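Putative sarcosine dimethylglycine methyltransferase (Galdieria sulphuraria, PDB 2O57) probably transfers methyl groups from S-adenosylmethionine to sarcosine and dimethylglycine. Local coordinates at residues A[254-257]-A[258-261]; A[22-25]-A[26-29]. One frame throughout, in Å; residues are numbered along the deposited sequence. Where two conformers were deposited one is given.

Contact 1: A[254-257]-A[258-261]; sequences SEIA and SFCS
Near the end of the short helix 253-256, Ile256 gives its carbonyl to two successive amides of the turn that leads into helix 262-280, a link between two helices on the edge of a Rossmann-like methyltransferase. Cys260 N reaches Ile256 O at 2.7 Å, nearly along the C=O axis and almost straight at hydrogen (165°). Phe259 N joins the same oxygen at 3.0 Å, coming from above the carbonyl plane and bending more at hydrogen. Two donors thus grip one carbonyl oxygen and fix the turn around it. Ala257 CA also makes a CA-H...O contact of 3.4 Å with Cys260 O. Ser261 then takes the N-cap position of helix 262-280, its OG hydrogen-bonded to Phe264 N.

One water donates to Glu255 O, accepts from Ser258 N and is hydrogen-bonded to Ser258 OG. The Glu255 carboxylate turns elsewhere, to His38 and Arg252.

In the packing, the Phe259 ring lies with one face over Ile256 O, which sits 3.7 Å above the plane of the ring and over its centre. The phenyl group is folded back over the turn because CG stands between its own backbone N and carbonyl carbon (chi1 59°). Its far end, CZ, meets Ile256 CB at 3.8 Å, the two side chains crossing at about a right angle. A serine in place of Phe259 would probably leave the Ile256 carbonyl and CB without their cover and take away the ring that meets His38 of helix 27-40. Ile256 also rests on Phe35 and His38 of that helix and touches Gln265 of helix 262-280. Its outermost branch runs on to the next residue of the turn, where Ile256 CD1 lies 3.9 Å from Cys260 CB.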
# COMPACT_ATOMS: atom_id res chain seq x y z
N SER A 254 -13.46 30.93 -14.21
CA SER A 254 -14.50 31.79 -14.77
C SER A 254 -15.72 30.97 -15.25
O SER A 254 -16.87 31.36 -15.06
CB SER A 254 -13.91 32.68 -15.88
OG SER A 254 -13.41 31.87 -16.90
N GLU A 255 -15.45 29.78 -15.81
CA GLU A 255 -16.46 28.86 -16.31
C GLU A 255 -17.48 28.42 -15.22
O GLU A 255 -18.66 28.21 -15.50
CB GLU A 255 -15.68 27.68 -16.88
CG GLU A 255 -16.44 26.52 -17.45
CD GLU A 255 -15.49 25.41 -17.85
OE1 GLU A 255 -14.44 25.72 -18.44
OE2 GLU A 255 -15.78 24.22 -17.56
N ILE A 256 -17.04 28.34 -13.98
CA ILE A 256 -17.87 27.82 -12.88
C ILE A 256 -18.37 28.92 -11.93
O ILE A 256 -19.13 28.65 -10.98
CB ILE A 256 -17.06 26.79 -12.04
CG1 ILE A 256 -15.87 27.48 -11.33
CG2 ILE A 256 -16.61 25.60 -12.92
CD1 ILE A 256 -15.04 26.56 -10.46
N ALA A 257 -17.98 30.17 -12.19
CA ALA A 257 -18.12 31.25 -11.18
C ALA A 257 -19.57 31.61 -10.86
O ALA A 257 -19.86 32.23 -9.80
CB ALA A 257 -17.40 32.47 -11.62
N SER A 258 -20.49 31.26 -11.75
CA SER A 258 -21.93 31.50 -11.45
C SER A 258 -22.46 30.57 -10.34
O SER A 258 -23.38 30.95 -9.59
CB SER A 258 -22.82 31.40 -12.71
OG SER A 258 -22.83 30.07 -13.23
N PHE A 259 -21.92 29.35 -10.23
CA PHE A 259 -22.45 28.36 -9.28
C PHE A 259 -21.43 27.90 -8.26
O PHE A 259 -21.81 27.28 -7.27
CB PHE A 259 -23.09 27.17 -10.01
CG PHE A 259 -22.13 26.43 -10.93
CD1 PHE A 259 -21.26 25.47 -10.44
CD2 PHE A 259 -22.14 26.69 -12.31
CE1 PHE A 259 -20.40 24.77 -11.30
CE2 PHE A 259 -21.27 25.98 -13.18
CZ PHE A 259 -20.42 25.05 -12.67
N CYS A 260 -20.14 28.16 -8.51
CA CYS A 260 -19.08 28.03 -7.49
C CYS A 260 -18.49 29.43 -7.34
O CYS A 260 -17.62 29.84 -8.12
CB CYS A 260 -17.99 27.03 -7.95
SG CYS A 260 -18.53 25.30 -8.08
N SER A 261 -18.99 30.19 -6.36
CA SER A 261 -18.75 31.63 -6.31
C SER A 261 -17.25 31.96 -6.18
O SER A 261 -16.47 31.07 -5.78
CB SER A 261 -19.51 32.22 -5.15
OG SER A 261 -18.86 31.89 -3.96
O HOH W 1 -20.63 29.85 -14.41

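Contact 2: A[22-25]-A[26-29]; sequences NAEI and YYDD
Tyr27 N donates to Glu24 O at 3.2 Å and Tyr26 N to Asn22 O at 3.0 Å, the firmer backbone bonds at the junction of helices 17-25 and 27-40. The two differ in shape. The Tyr27 bond is fairly straight at hydrogen (158°) but enters from well above the carbonyl plane of Glu24, whereas the Tyr26 bond is more bent, its donor tilted from the plane of the Asn22 carbonyl. Weak bonds accompany them, Tyr26 N to Ala23 O and Asp28 N to Ile25 O. With i to i+3 pairs mixed among i to i+4, the helical bonding is irregular here.

A water extends the polar set to the side chains: it donates to Glu24 OE2 and is hydrogen-bonded to Tyr27 OH, both at 2.6 Å, lying in the plane of the Tyr27 ring at its edge. The carboxylate and phenol thus meet through solvent on an exposed surface.

Packing centres on the Tyr27 ring, which folds back over the preceding turn because CG is anti to its own carbonyl carbon (chi1 -63°). Ala23 O stands 3.6 Å above the ring plane, over its centre, and Glu24 CA makes a CH-pi contact with the same ring, 4.0 Å from the centroid. Beyond it the Glu24 chain passes obliquely, its carboxylate plane turned 53° from the ring. One carbon farther out than CB, Glu24 CG meets the ring at Tyr27 CE2, 3.8 Å away.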
# COMPACT_ATOMS: atom_id res chain seq x y z
N ASN A 22 -26.22 24.82 9.91
CA ASN A 22 -25.51 23.64 9.38
C ASN A 22 -25.66 23.51 7.87
O ASN A 22 -24.69 23.14 7.19
CB ASN A 22 -25.97 22.35 10.04
CG ASN A 22 -25.62 22.28 11.52
OD1 ASN A 22 -24.66 22.91 11.99
ND2 ASN A 22 -26.41 21.50 12.27
N ALA A 23 -26.86 23.82 7.35
CA ALA A 23 -27.13 23.85 5.91
C ALA A 23 -26.17 24.83 5.24
O ALA A 23 -25.51 24.47 4.25
CB ALA A 23 -28.58 24.24 5.60
N GLU A 24 -26.06 26.03 5.80
CA GLU A 24 -25.22 27.08 5.21
C GLU A 24 -23.71 26.79 5.31
O GLU A 24 -22.95 27.04 4.37
CB GLU A 24 -25.58 28.45 5.79
CG GLU A 24 -27.07 28.79 5.60
CD GLU A 24 -27.34 30.28 5.62
OE1 GLU A 24 -26.68 31.00 6.40
OE2 GLU A 24 -28.20 30.72 4.84
N ILE A 25 -23.28 26.23 6.43
CA ILE A 25 -21.90 25.78 6.56
C ILE A 25 -21.64 24.76 5.44
O ILE A 25 -20.57 24.75 4.83
CB ILE A 25 -21.64 25.16 7.97
CG1 ILE A 25 -21.57 26.25 9.05
CG2 ILE A 25 -20.36 24.32 7.97
CD1 ILE A 25 -21.28 25.74 10.47
N TYR A 26 -22.67 23.95 5.16
CA TYR A 26 -22.56 22.81 4.24
C TYR A 26 -22.56 23.22 2.77
O TYR A 26 -22.33 22.37 1.90
CB TYR A 26 -23.66 21.76 4.55
CG TYR A 26 -23.50 20.40 3.88
CD1 TYR A 26 -22.70 19.40 4.45
CD2 TYR A 26 -24.17 20.10 2.68
CE1 TYR A 26 -22.57 18.15 3.84
CE2 TYR A 26 -24.03 18.85 2.05
CZ TYR A 26 -23.23 17.88 2.63
OH TYR A 26 -23.09 16.63 2.03
N TYR A 27 -22.78 24.52 2.48
CA TYR A 27 -22.67 24.96 1.08
C TYR A 27 -21.24 24.78 0.58
O TYR A 27 -21.03 24.63 -0.61
CB TYR A 27 -23.18 26.38 0.83
CG TYR A 27 -24.67 26.55 1.12
CD1 TYR A 27 -25.59 25.55 0.78
CD2 TYR A 27 -25.15 27.72 1.70
CE1 TYR A 27 -26.96 25.68 1.04
CE2 TYR A 27 -26.52 27.89 1.97
CZ TYR A 27 -27.42 26.88 1.63
OH TYR A 27 -28.76 27.05 1.91
N ASP A 28 -20.25 24.81 1.48
CA ASP A 28 -18.87 24.53 1.07
C ASP A 28 -18.79 23.12 0.48
O ASP A 28 -18.21 22.95 -0.59
CB ASP A 28 -17.89 24.71 2.22
CG ASP A 28 -17.65 26.17 2.57
OD1 ASP A 28 -16.88 26.87 1.86
OD2 ASP A 28 -18.23 26.60 3.58
N ASP A 29 -19.38 22.14 1.15
CA ASP A 29 -19.41 20.74 0.67
C ASP A 29 -20.23 20.66 -0.62
O ASP A 29 -19.84 19.99 -1.59
CB ASP A 29 -20.05 19.79 1.72
CG ASP A 29 -19.13 19.48 2.90
OD1 ASP A 29 -18.00 19.99 2.99
OD2 ASP A 29 -19.55 18.70 3.78
O HOH W 2 -29.37 29.33 2.95

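How the contacts relate
Contact 2 comes first along the chain, at the passage from helix 17-25 into helix 27-40; contact 1 follows more than 200 residues later, between helices 253-256 and 262-280. Their centres are about 17 Å apart and their nearest atoms about 7 Å, so they do not touch, although both lie on the same side of the chain's centre. Two helices bring them together. Helix 27-40 begins in contact 2 and, farther along, packs against contact 1 through Arg34, Phe35 and His38. Helix 262-280 starts directly after contact 1 and meets Asp28 of contact 2, at least in one of that residue's two conformers. Helix 27-40 is thereby packed against a late helical part of the fold.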